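Local atomic coordinates of MAU2 chromatid cohesion factor homolog (Saccharomyces cerevisiae, PDB entry 4XDN), a protein that forms a complex with SCC2 that is required for the cohesin complex to associate with chromosomes during sister chromatid cohesion. Residues N335-K340 with K560-Q565; S445-M450 with T493-N498; N498-C503 with F556-A561; E538-N543 with L567-G572. All coordinates share one frame; numbering follows the deposited sequence.

How the contacts relate
The four contacts of this mainly helical chain differ in depth: contacts 2 and 4 are buried, contacts 1 and 3 partly so, although contact 4 lies farthest from the centre of the chain, about 30 Å from it centre to centre. Contact 2, at about 12 Å, packs a helix start against a loop, whereas in contact 4 two helices cross. Contacts 1 and 3 share Lys560 and Ala561, both touch a bound sulfate ion, and their centres lie about 12 Å apart. Contact 1 is mainly ionic, contact 3 apolar along one side and basic along the other. Asn498 joins contact 2 to contact 3, while helix 562-575 serves contacts 1 and 4.

Contact 1 (N335-K340 with K560-Q565); sequences NCYDEK and KALLLQ. With SO4 (sulfate ion), chain F.
The ammonium group of Lys560 reaches a pair of carboxylate oxygens that lie side by side, forming salt bridges from NZ to Asp338 OD2 (3.3 Å) and to Glu339 OE2 (3.4 Å). Both are long, and the hydrogen bond within the second is weak. As Asp338 OD2 and Glu339 OE2 are two acceptors 3.2 Å apart, the positive charge probably offsets their repulsion. A bend at chi3 (-57°) kinks the otherwise extended lysine chain toward the carboxylates.

The same residue meets the sulfate with its backbone: Lys560 N donates to sulfate O4 at 2.9 Å in a nearly straight bond (177°). Asn335 ND2 approaches that oxygen too, although the modelled distance is short enough to be doubtful. Lys340 comes with its aliphatic end, CE to sulfate O2 being 3.5 Å. An apolar patch flanks these charges, where Tyr337 crosses Leu562 at about a right angle and its CE1 lies 3.9 Å from Leu562 CB.

In the second shell, Asp338 OD1 caps Gly341 N, and Lys559 NZ bonds both Asn335 OD1 and the sulfate. The backbone N-H and nearby lysines are consistent with a place that accepts an anion, here a sulfate probably from the crystallisation liquor.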
# COMPACT_ATOMS: atom_id res chain seq x y z
N ASN A 335 18.44 -9.52 2.67
CA ASN A 335 19.89 -9.68 2.66
C ASN A 335 20.43 -9.79 4.09
O ASN A 335 21.27 -10.64 4.38
CB ASN A 335 20.55 -8.51 1.93
CG ASN A 335 20.14 -8.44 0.47
OD1 ASN A 335 19.16 -7.79 0.11
ND2 ASN A 335 20.92 -9.09 -0.39
N CYS A 336 19.95 -8.91 4.97
CA CYS A 336 20.05 -9.08 6.42
C CYS A 336 21.45 -8.92 7.03
O CYS A 336 21.70 -7.96 7.76
CB CYS A 336 19.50 -10.46 6.81
SG CYS A 336 19.49 -10.79 8.57
N TYR A 337 22.35 -9.86 6.75
CA TYR A 337 23.62 -9.95 7.47
C TYR A 337 24.78 -9.26 6.76
O TYR A 337 25.80 -8.94 7.37
CB TYR A 337 23.97 -11.42 7.71
CG TYR A 337 24.21 -12.19 6.43
CD1 TYR A 337 23.15 -12.76 5.74
CD2 TYR A 337 25.48 -12.33 5.91
CE1 TYR A 337 23.35 -13.45 4.56
CE2 TYR A 337 25.70 -13.03 4.74
CZ TYR A 337 24.63 -13.59 4.07
OH TYR A 337 24.84 -14.28 2.90
N ASP A 338 24.62 -9.03 5.45
CA ASP A 338 25.69 -8.47 4.63
C ASP A 338 25.61 -6.94 4.57
O ASP A 338 24.88 -6.32 5.34
CB ASP A 338 25.62 -9.06 3.23
CG ASP A 338 24.33 -8.72 2.52
OD1 ASP A 338 23.38 -8.29 3.20
OD2 ASP A 338 24.26 -8.88 1.28
N GLU A 339 26.35 -6.35 3.64
CA GLU A 339 26.40 -4.90 3.48
C GLU A 339 25.02 -4.32 3.17
O GLU A 339 24.67 -3.24 3.66
CB GLU A 339 27.40 -4.50 2.39
CG GLU A 339 26.96 -4.80 0.95
CD GLU A 339 26.86 -6.28 0.64
OE1 GLU A 339 27.65 -7.07 1.21
OE2 GLU A 339 25.99 -6.67 -0.17
N LYS A 340 24.24 -5.03 2.36
CA LYS A 340 22.89 -4.58 2.03
C LYS A 340 22.01 -4.53 3.27
O LYS A 340 21.26 -3.58 3.47
CB LYS A 340 22.26 -5.50 0.98
CG LYS A 340 22.65 -5.18 -0.46
CD LYS A 340 21.93 -6.08 -1.45
CE LYS A 340 22.10 -5.61 -2.88
NZ LYS A 340 23.52 -5.64 -3.33
N LYS A 560 20.15 -12.79 -2.34
CA LYS A 560 20.96 -13.58 -1.42
C LYS A 560 20.25 -13.81 -0.09
O LYS A 560 20.78 -13.48 0.97
CB LYS A 560 22.31 -12.90 -1.19
CG LYS A 560 23.08 -12.63 -2.48
CD LYS A 560 24.38 -11.86 -2.23
CE LYS A 560 24.13 -10.54 -1.51
NZ LYS A 560 25.14 -9.50 -1.88
N ALA A 561 19.04 -14.36 -0.15
CA ALA A 561 18.36 -14.83 1.04
C ALA A 561 19.10 -16.06 1.55
O ALA A 561 19.14 -17.08 0.86
CB ALA A 561 16.91 -15.16 0.74
N LEU A 562 19.70 -15.95 2.73
CA LEU A 562 20.59 -16.98 3.23
C LEU A 562 19.96 -18.36 3.25
O LEU A 562 20.47 -19.29 2.63
CB LEU A 562 21.08 -16.64 4.64
CG LEU A 562 22.08 -17.63 5.24
CD1 LEU A 562 23.39 -17.60 4.46
CD2 LEU A 562 22.32 -17.32 6.70
N LEU A 563 18.85 -18.50 3.98
CA LEU A 563 18.22 -19.81 4.15
C LEU A 563 17.83 -20.40 2.80
O LEU A 563 18.01 -21.59 2.56
CB LEU A 563 16.98 -19.70 5.05
CG LEU A 563 16.20 -21.01 5.25
CD1 LEU A 563 17.08 -22.08 5.88
CD2 LEU A 563 14.97 -20.77 6.10
N LEU A 564 17.30 -19.56 1.92
CA LEU A 564 16.87 -20.01 0.60
C LEU A 564 18.06 -20.50 -0.21
O LEU A 564 18.01 -21.58 -0.79
CB LEU A 564 16.14 -18.89 -0.14
CG LEU A 564 15.55 -19.26 -1.51
CD1 LEU A 564 14.49 -20.35 -1.36
CD2 LEU A 564 14.97 -18.04 -2.19
N GLN A 565 19.13 -19.71 -0.24
CA GLN A 565 20.31 -20.06 -1.02
C GLN A 565 20.89 -21.40 -0.59
O GLN A 565 21.34 -22.19 -1.42
CB GLN A 565 21.38 -18.96 -0.90
CG GLN A 565 21.91 -18.49 -2.24
CD GLN A 565 23.18 -17.66 -2.10
OE1 GLN A 565 23.39 -16.97 -1.10
NE2 GLN A 565 24.04 -17.74 -3.11
S SO4 F . 21.28 -9.48 -4.03
O1 SO4 F . 22.68 -9.07 -3.88
O2 SO4 F . 20.48 -8.33 -4.44
O3 SO4 F . 21.19 -10.53 -5.04
O4 SO4 F . 20.78 -10.00 -2.76

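Contact 2 (S445-M450 with T493-N498); sequences SSEVKM and TDLQFN
Thr493, whose CB points toward helix 446-466, has its hydroxyl held by two backbone carbonyls at the end of helix 472-490: OG1 bonds to Leu490 O and, weakly, to Leu489 O. With chi1 at 60°, OG1 sits between the backbone N and the carbonyl carbon, while the methyl CG2 lies anti to that carbon. The methyl is the group that crosses to the other segment, reaching Ser446 OG at 3.3 Å. No hydrogen bond joins the two segments, so this is a van der Waals meeting of a methyl with a hydroxyl oxygen.

Leu495 supplies the rest of the apolar surface. Its CD1 approaches Met450 SD at 4.2 Å and Glu447 CA at 4.3 Å, packing against the first turn of the helix. Met450 SD also lies 4.4 Å from Thr493 OG1. The indole of Trp501 packs against Glu447, Met450 and Leu495, which extends the cluster toward helix 499-513.

Each segment has bonds of its own. Gln496 NE2 donates to Thr493 O at 2.9 Å in a nearly straight bond (169°), with the acceptor in the plane of the Gln496 amide. Ser445 OG, at the N-cap of helix 446-466, accepts a weak bond from Val448 N. The carboxylate of Glu447 is satisfied outside the two segments: OE1 bonds to the backbone of the other protein's chain, and OE2 forms a salt bridge with Arg229, which also pairs with Asp494.

Consistent with a TPR-like helical superhelix, a capped helix start packs on the 3-10 connection between the next two helices.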
# COMPACT_ATOMS: atom_id res chain seq x y z
N SER A 445 -3.95 -9.43 3.78
CA SER A 445 -3.51 -9.56 2.40
C SER A 445 -3.20 -11.01 2.07
O SER A 445 -2.93 -11.82 2.96
CB SER A 445 -2.28 -8.69 2.14
OG SER A 445 -1.14 -9.22 2.80
N SER A 446 -3.24 -11.34 0.78
CA SER A 446 -2.98 -12.70 0.33
C SER A 446 -1.54 -13.10 0.63
O SER A 446 -1.25 -14.26 0.91
CB SER A 446 -3.26 -12.83 -1.17
OG SER A 446 -2.49 -11.91 -1.92
N GLU A 447 -0.63 -12.12 0.58
CA GLU A 447 0.78 -12.37 0.85
C GLU A 447 0.98 -12.92 2.26
O GLU A 447 1.72 -13.89 2.46
CB GLU A 447 1.59 -11.09 0.66
CG GLU A 447 3.09 -11.26 0.87
CD GLU A 447 3.85 -9.98 0.60
OE1 GLU A 447 3.37 -8.90 1.02
OE2 GLU A 447 4.93 -10.05 -0.02
N VAL A 448 0.33 -12.30 3.24
CA VAL A 448 0.41 -12.75 4.62
C VAL A 448 -0.26 -14.10 4.78
O VAL A 448 0.26 -14.99 5.46
CB VAL A 448 -0.25 -11.73 5.58
CG1 VAL A 448 -0.35 -12.29 7.00
CG2 VAL A 448 0.54 -10.42 5.57
N LYS A 449 -1.42 -14.26 4.14
CA LYS A 449 -2.13 -15.53 4.15
C LYS A 449 -1.24 -16.65 3.64
O LYS A 449 -1.24 -17.76 4.18
CB LYS A 449 -3.40 -15.46 3.29
CG LYS A 449 -4.54 -14.68 3.91
CD LYS A 449 -5.79 -14.78 3.06
CE LYS A 449 -6.99 -14.15 3.75
NZ LYS A 449 -8.25 -14.39 2.99
N MET A 450 -0.47 -16.36 2.60
CA MET A 450 0.35 -17.37 1.96
C MET A 450 1.60 -17.70 2.77
O MET A 450 2.01 -18.86 2.82
CB MET A 450 0.73 -16.91 0.55
CG MET A 450 -0.41 -17.04 -0.46
SD MET A 450 0.13 -16.95 -2.17
CE MET A 450 1.21 -18.39 -2.24
N THR A 493 -2.12 -14.05 -7.75
CA THR A 493 -1.24 -12.96 -7.31
C THR A 493 -0.01 -12.87 -8.21
O THR A 493 0.26 -13.78 -8.99
CB THR A 493 -0.78 -13.15 -5.85
OG1 THR A 493 -0.05 -14.38 -5.73
CG2 THR A 493 -1.97 -13.16 -4.91
N ASP A 494 0.74 -11.78 -8.09
CA ASP A 494 1.95 -11.59 -8.89
C ASP A 494 3.12 -12.37 -8.30
O ASP A 494 4.20 -12.42 -8.89
CB ASP A 494 2.30 -10.11 -9.01
CG ASP A 494 2.77 -9.51 -7.70
OD1 ASP A 494 3.97 -9.63 -7.38
OD2 ASP A 494 1.94 -8.92 -6.98
N LEU A 495 2.91 -12.97 -7.13
CA LEU A 495 3.96 -13.74 -6.47
C LEU A 495 4.37 -14.96 -7.28
O LEU A 495 5.47 -15.48 -7.11
CB LEU A 495 3.49 -14.17 -5.08
CG LEU A 495 3.28 -13.06 -4.05
CD1 LEU A 495 2.66 -13.61 -2.78
CD2 LEU A 495 4.60 -12.36 -3.74
N GLN A 496 3.48 -15.42 -8.15
CA GLN A 496 3.79 -16.56 -9.02
C GLN A 496 4.92 -16.21 -9.98
O GLN A 496 5.52 -17.10 -10.58
CB GLN A 496 2.55 -16.98 -9.81
CG GLN A 496 2.06 -15.95 -10.81
CD GLN A 496 0.75 -16.33 -11.46
OE1 GLN A 496 0.70 -17.20 -12.32
NE2 GLN A 496 -0.33 -15.68 -11.04
N PHE A 497 5.20 -14.92 -10.12
CA PHE A 497 6.29 -14.45 -10.97
C PHE A 497 7.48 -13.98 -10.14
O PHE A 497 8.42 -13.40 -10.67
CB PHE A 497 5.80 -13.32 -11.87
CG PHE A 497 4.57 -13.67 -12.66
CD1 PHE A 497 4.60 -14.69 -13.60
CD2 PHE A 497 3.39 -12.97 -12.47
CE1 PHE A 497 3.47 -15.01 -14.33
CE2 PHE A 497 2.26 -13.29 -13.20
CZ PHE A 497 2.30 -14.31 -14.13
N ASN A 498 7.42 -14.23 -8.83
CA ASN A 498 8.51 -13.90 -7.93
C ASN A 498 9.38 -15.14 -7.72
O ASN A 498 8.91 -16.15 -7.18
CB ASN A 498 7.96 -13.39 -6.59
CG ASN A 498 9.06 -12.96 -5.63
OD1 ASN A 498 9.96 -13.74 -5.32
ND2 ASN A 498 8.98 -11.73 -5.15

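Contact 3 (N498-C503 with F556-A561). With SO4 (sulfate ion), chain F.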
# COMPACT_ATOMS: atom_id res chain seq x y z
N ASN A 498 7.42 -14.23 -8.83
CA ASN A 498 8.51 -13.90 -7.93
C ASN A 498 9.38 -15.14 -7.72
O ASN A 498 8.91 -16.15 -7.18
CB ASN A 498 7.96 -13.39 -6.59
CG ASN A 498 9.06 -12.96 -5.63
OD1 ASN A 498 9.96 -13.74 -5.32
ND2 ASN A 498 8.98 -11.73 -5.15
N PRO A 499 10.66 -15.09 -8.14
CA PRO A 499 11.50 -16.29 -8.10
C PRO A 499 11.73 -16.83 -6.68
O PRO A 499 11.78 -18.04 -6.51
CB PRO A 499 12.82 -15.83 -8.73
CG PRO A 499 12.82 -14.35 -8.59
CD PRO A 499 11.39 -13.93 -8.68
N ILE A 500 11.87 -15.94 -5.70
CA ILE A 500 12.01 -16.37 -4.31
C ILE A 500 10.80 -17.21 -3.90
O ILE A 500 10.94 -18.26 -3.28
CB ILE A 500 12.16 -15.16 -3.35
CG1 ILE A 500 13.56 -14.55 -3.50
CG2 ILE A 500 11.92 -15.58 -1.89
CD1 ILE A 500 13.81 -13.33 -2.64
N TRP A 501 9.61 -16.74 -4.27
CA TRP A 501 8.38 -17.44 -3.93
C TRP A 501 8.23 -18.74 -4.72
O TRP A 501 7.90 -19.77 -4.15
CB TRP A 501 7.17 -16.54 -4.16
CG TRP A 501 6.92 -15.61 -3.02
CD1 TRP A 501 7.60 -14.46 -2.73
CD2 TRP A 501 5.91 -15.75 -2.02
NE1 TRP A 501 7.07 -13.88 -1.61
CE2 TRP A 501 6.04 -14.65 -1.15
CE3 TRP A 501 4.91 -16.69 -1.77
CZ2 TRP A 501 5.20 -14.46 -0.05
CZ3 TRP A 501 4.08 -16.51 -0.68
CH2 TRP A 501 4.24 -15.40 0.17
N GLU A 502 8.49 -18.67 -6.02
CA GLU A 502 8.37 -19.84 -6.88
C GLU A 502 9.35 -20.93 -6.47
O GLU A 502 9.03 -22.12 -6.53
CB GLU A 502 8.61 -19.46 -8.35
CG GLU A 502 7.38 -18.90 -9.04
CD GLU A 502 6.29 -19.93 -9.26
OE1 GLU A 502 6.63 -21.10 -9.55
OE2 GLU A 502 5.10 -19.58 -9.12
N CYS A 503 10.54 -20.52 -6.05
CA CYS A 503 11.57 -21.46 -5.64
C CYS A 503 11.20 -22.10 -4.31
O CYS A 503 11.42 -23.29 -4.10
CB CYS A 503 12.93 -20.77 -5.54
SG CYS A 503 14.30 -21.92 -5.23
N PHE A 556 15.44 -16.07 -12.99
CA PHE A 556 15.51 -17.17 -12.03
C PHE A 556 16.47 -16.80 -10.90
O PHE A 556 16.65 -17.56 -9.95
CB PHE A 556 15.97 -18.48 -12.70
CG PHE A 556 14.92 -19.14 -13.54
CD1 PHE A 556 13.77 -19.63 -12.95
CD2 PHE A 556 15.09 -19.28 -14.90
CE1 PHE A 556 12.79 -20.25 -13.72
CE2 PHE A 556 14.12 -19.90 -15.67
CZ PHE A 556 12.97 -20.38 -15.08
N LYS A 557 17.09 -15.63 -11.03
CA LYS A 557 18.09 -15.18 -10.07
C LYS A 557 17.43 -14.87 -8.73
O LYS A 557 16.48 -14.10 -8.65
CB LYS A 557 18.81 -13.94 -10.60
CG LYS A 557 20.14 -13.64 -9.92
CD LYS A 557 20.71 -12.32 -10.40
CE LYS A 557 22.18 -12.17 -10.03
NZ LYS A 557 22.77 -10.93 -10.60
N LEU A 558 17.95 -15.50 -7.68
CA LEU A 558 17.46 -15.28 -6.33
C LEU A 558 18.32 -14.26 -5.61
O LEU A 558 19.55 -14.31 -5.70
CB LEU A 558 17.44 -16.59 -5.54
CG LEU A 558 16.51 -17.68 -6.07
CD1 LEU A 558 16.70 -18.96 -5.28
CD2 LEU A 558 15.06 -17.22 -6.01
N LYS A 559 17.68 -13.33 -4.91
CA LYS A 559 18.40 -12.46 -3.99
C LYS A 559 19.10 -13.33 -2.96
O LYS A 559 18.69 -14.47 -2.72
CB LYS A 559 17.45 -11.47 -3.31
CG LYS A 559 17.23 -10.18 -4.09
CD LYS A 559 16.43 -9.17 -3.29
CE LYS A 559 17.23 -8.59 -2.13
NZ LYS A 559 18.20 -7.54 -2.57
N LYS A 560 20.15 -12.79 -2.34
CA LYS A 560 20.96 -13.58 -1.42
C LYS A 560 20.25 -13.81 -0.09
O LYS A 560 20.78 -13.48 0.97
CB LYS A 560 22.31 -12.90 -1.19
CG LYS A 560 23.08 -12.63 -2.48
CD LYS A 560 24.38 -11.86 -2.23
CE LYS A 560 24.13 -10.54 -1.51
NZ LYS A 560 25.14 -9.50 -1.88
N ALA A 561 19.04 -14.36 -0.15
CA ALA A 561 18.36 -14.83 1.04
C ALA A 561 19.10 -16.06 1.55
O ALA A 561 19.14 -17.08 0.86
CB ALA A 561 16.91 -15.16 0.74
S SO4 F . 21.28 -9.48 -4.03
O1 SO4 F . 22.68 -9.07 -3.88
O2 SO4 F . 20.48 -8.33 -4.44
O3 SO4 F . 21.19 -10.53 -5.04
O4 SO4 F . 20.78 -10.00 -2.76
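Leu558 is the apolar centre of this contact, and its two methyls divide the work. CD2 presses against the first turn of helix 499-513, 3.4 Å from Pro499 O and 3.8 Å from Pro499 CB, and it also meets Ile500 CG1 at 4.0 Å. CD1 reaches one turn further along, to Cys503 SG at 3.8 Å. The thiol is directed there because SG stands anti to the backbone N of Cys503 (chi1 -173°). Beside this core, the proline ring rests on the loop backbone, with Pro499 CG 3.7 Å from Lys557 O.

Packing thins toward the lysines. Ile500 CD1 touches Lys559 only at the base of its chain, 4.1 Å from CB, and the two side chains run obliquely past each other. Beyond CB, the lysine turns away from the helix through bends at chi3 and chi4. Its NZ donates to sulfate O2 at 3.1 Å and also to Asn335 OD1, so the ammonium serves the anion site rather than the apolar face. Lys557, which is exposed, has its CB pointing away from helix 499-513 and contributes mainly its backbone O. The loop then closes with an inverse gamma turn centred on Lys560.

The helix start is fixed by Asn498, whose OD1 accepts from Trp501 N at 3.2 Å; that donor stands above the carbonyl plane of the amide. Leu558 also packs on Leu564 and Val568 of helix 562-575, and Phe556 meets Phe539 of helix 526-543 edge-to-face, so the loop is wedged among three helices.

Contact 4 (E538-N543 with L567-G572)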
# COMPACT_ATOMS: atom_id res chain seq x y z
N GLU A 538 16.19 -25.28 -13.04
CA GLU A 538 16.25 -23.90 -13.49
C GLU A 538 16.77 -22.98 -12.39
O GLU A 538 17.64 -22.14 -12.64
CB GLU A 538 14.86 -23.44 -13.95
CG GLU A 538 14.36 -24.15 -15.19
CD GLU A 538 12.96 -23.71 -15.60
OE1 GLU A 538 12.08 -23.65 -14.72
OE2 GLU A 538 12.75 -23.43 -16.80
N PHE A 539 16.25 -23.13 -11.18
CA PHE A 539 16.66 -22.30 -10.06
C PHE A 539 18.08 -22.62 -9.60
O PHE A 539 18.84 -21.72 -9.25
CB PHE A 539 15.70 -22.46 -8.88
CG PHE A 539 14.39 -21.74 -9.06
CD1 PHE A 539 14.35 -20.36 -9.06
CD2 PHE A 539 13.22 -22.45 -9.22
CE1 PHE A 539 13.15 -19.69 -9.24
CE2 PHE A 539 12.01 -21.79 -9.39
CZ PHE A 539 11.98 -20.41 -9.40
N TYR A 540 18.44 -23.89 -9.61
CA TYR A 540 19.74 -24.32 -9.12
C TYR A 540 20.87 -23.93 -10.08
O TYR A 540 21.93 -23.48 -9.64
CB TYR A 540 19.76 -25.83 -8.89
CG TYR A 540 21.13 -26.34 -8.51
CD1 TYR A 540 21.71 -25.98 -7.31
CD2 TYR A 540 21.85 -27.16 -9.37
CE1 TYR A 540 22.97 -26.44 -6.96
CE2 TYR A 540 23.10 -27.63 -9.03
CZ TYR A 540 23.65 -27.26 -7.82
OH TYR A 540 24.90 -27.72 -7.47
N SER A 541 20.65 -24.11 -11.37
CA SER A 541 21.67 -23.79 -12.37
C SER A 541 21.91 -22.29 -12.43
O SER A 541 22.94 -21.84 -12.93
CB SER A 541 21.26 -24.32 -13.75
OG SER A 541 20.17 -23.58 -14.27
N SER A 542 20.95 -21.51 -11.92
CA SER A 542 21.04 -20.06 -11.95
C SER A 542 21.56 -19.48 -10.64
O SER A 542 22.01 -18.34 -10.60
CB SER A 542 19.67 -19.46 -12.26
OG SER A 542 19.72 -18.05 -12.28
N ASN A 543 21.51 -20.28 -9.57
CA ASN A 543 21.88 -19.81 -8.24
C ASN A 543 22.85 -20.74 -7.50
O ASN A 543 22.96 -20.68 -6.28
CB ASN A 543 20.62 -19.61 -7.40
CG ASN A 543 19.70 -18.56 -7.97
OD1 ASN A 543 19.87 -17.36 -7.71
ND2 ASN A 543 18.73 -18.99 -8.77
N LEU A 567 19.23 -23.95 0.95
CA LEU A 567 18.31 -25.04 0.67
C LEU A 567 18.30 -25.42 -0.81
O LEU A 567 18.22 -26.61 -1.15
CB LEU A 567 16.89 -24.68 1.12
CG LEU A 567 16.67 -24.55 2.63
CD1 LEU A 567 15.25 -24.09 2.92
CD2 LEU A 567 16.96 -25.85 3.36
N VAL A 568 18.39 -24.43 -1.69
CA VAL A 568 18.40 -24.69 -3.13
C VAL A 568 19.68 -25.41 -3.52
O VAL A 568 19.65 -26.35 -4.32
CB VAL A 568 18.28 -23.40 -3.95
CG1 VAL A 568 18.32 -23.70 -5.45
CG2 VAL A 568 16.99 -22.69 -3.61
N ASN A 569 20.80 -24.96 -2.97
CA ASN A 569 22.08 -25.61 -3.24
C ASN A 569 22.15 -26.99 -2.61
O ASN A 569 22.68 -27.93 -3.21
CB ASN A 569 23.24 -24.74 -2.74
CG ASN A 569 23.61 -23.65 -3.73
OD1 ASN A 569 24.46 -23.85 -4.60
ND2 ASN A 569 22.98 -22.48 -3.60
N TYR A 570 21.59 -27.13 -1.41
CA TYR A 570 21.50 -28.42 -0.74
C TYR A 570 20.68 -29.40 -1.57
O TYR A 570 21.09 -30.54 -1.79
CB TYR A 570 20.88 -28.27 0.65
CG TYR A 570 20.57 -29.58 1.34
CD1 TYR A 570 21.58 -30.37 1.87
CD2 TYR A 570 19.26 -30.02 1.47
CE1 TYR A 570 21.29 -31.57 2.51
CE2 TYR A 570 18.96 -31.22 2.11
CZ TYR A 570 19.98 -31.99 2.62
OH TYR A 570 19.69 -33.18 3.25
N LEU A 571 19.52 -28.93 -2.03
CA LEU A 571 18.61 -29.76 -2.80
C LEU A 571 19.21 -30.09 -4.17
O LEU A 571 19.19 -31.23 -4.61
CB LEU A 571 17.26 -29.05 -2.96
CG LEU A 571 16.11 -29.79 -3.62
CD1 LEU A 571 15.86 -31.14 -2.96
CD2 LEU A 571 14.86 -28.93 -3.55
N GLY A 572 19.76 -29.07 -4.82
CA GLY A 572 20.41 -29.25 -6.10
C GLY A 572 21.62 -30.16 -6.00
O GLY A 572 21.83 -31.03 -6.84
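Helices 526-543 and 562-575 cross steeply, the axes of residues 538-543 and 567-572 approaching to 9.4 Å at an angle of -111°, and Tyr540 and Gly572 bring their CA atoms to 5.8 Å. Glycine offers only its backbone here, and the tyrosine ring lies directly on it. Gly572 CA stands 3.8 Å from the centroid of the Tyr540 ring and 13° off the ring normal, a CH-pi contact over the centre of one face. The first torsion of Tyr540 (chi1 174°) sets its CG anti to the backbone N, swinging the ring across to the other helix. Its OH is hydrogen-bonded to Glu577 OE2, which tethers that end of the ring.

Val568 CG1 packs on the backbone of Tyr540, 4.0 Å from its CA. The same methyl lies 4.5 Å from Phe539 CB.

The contact also has a polar part. Asn569 ND2 donates to Asn543 O at 3.2 Å, with the donor tilted from the carbonyl plane, and it also bonds to Gln565 O within its own helix. Asn569 OD1 accepts from Phe545 N, so one amide bonds to the backbone of both Asn543 and Phe545. Asn543 is fixed in turn: its ND2 donates to Phe539 O at 2.8 Å on a lone pair and also to Phe556 O, while OD1 accepts from Leu558 N.

Buried amides thus tie residues 543 to 545 and the 556-558 loop into a helix crossing at which a tyrosine ring lies over a glycine CA, within a mainly helical array.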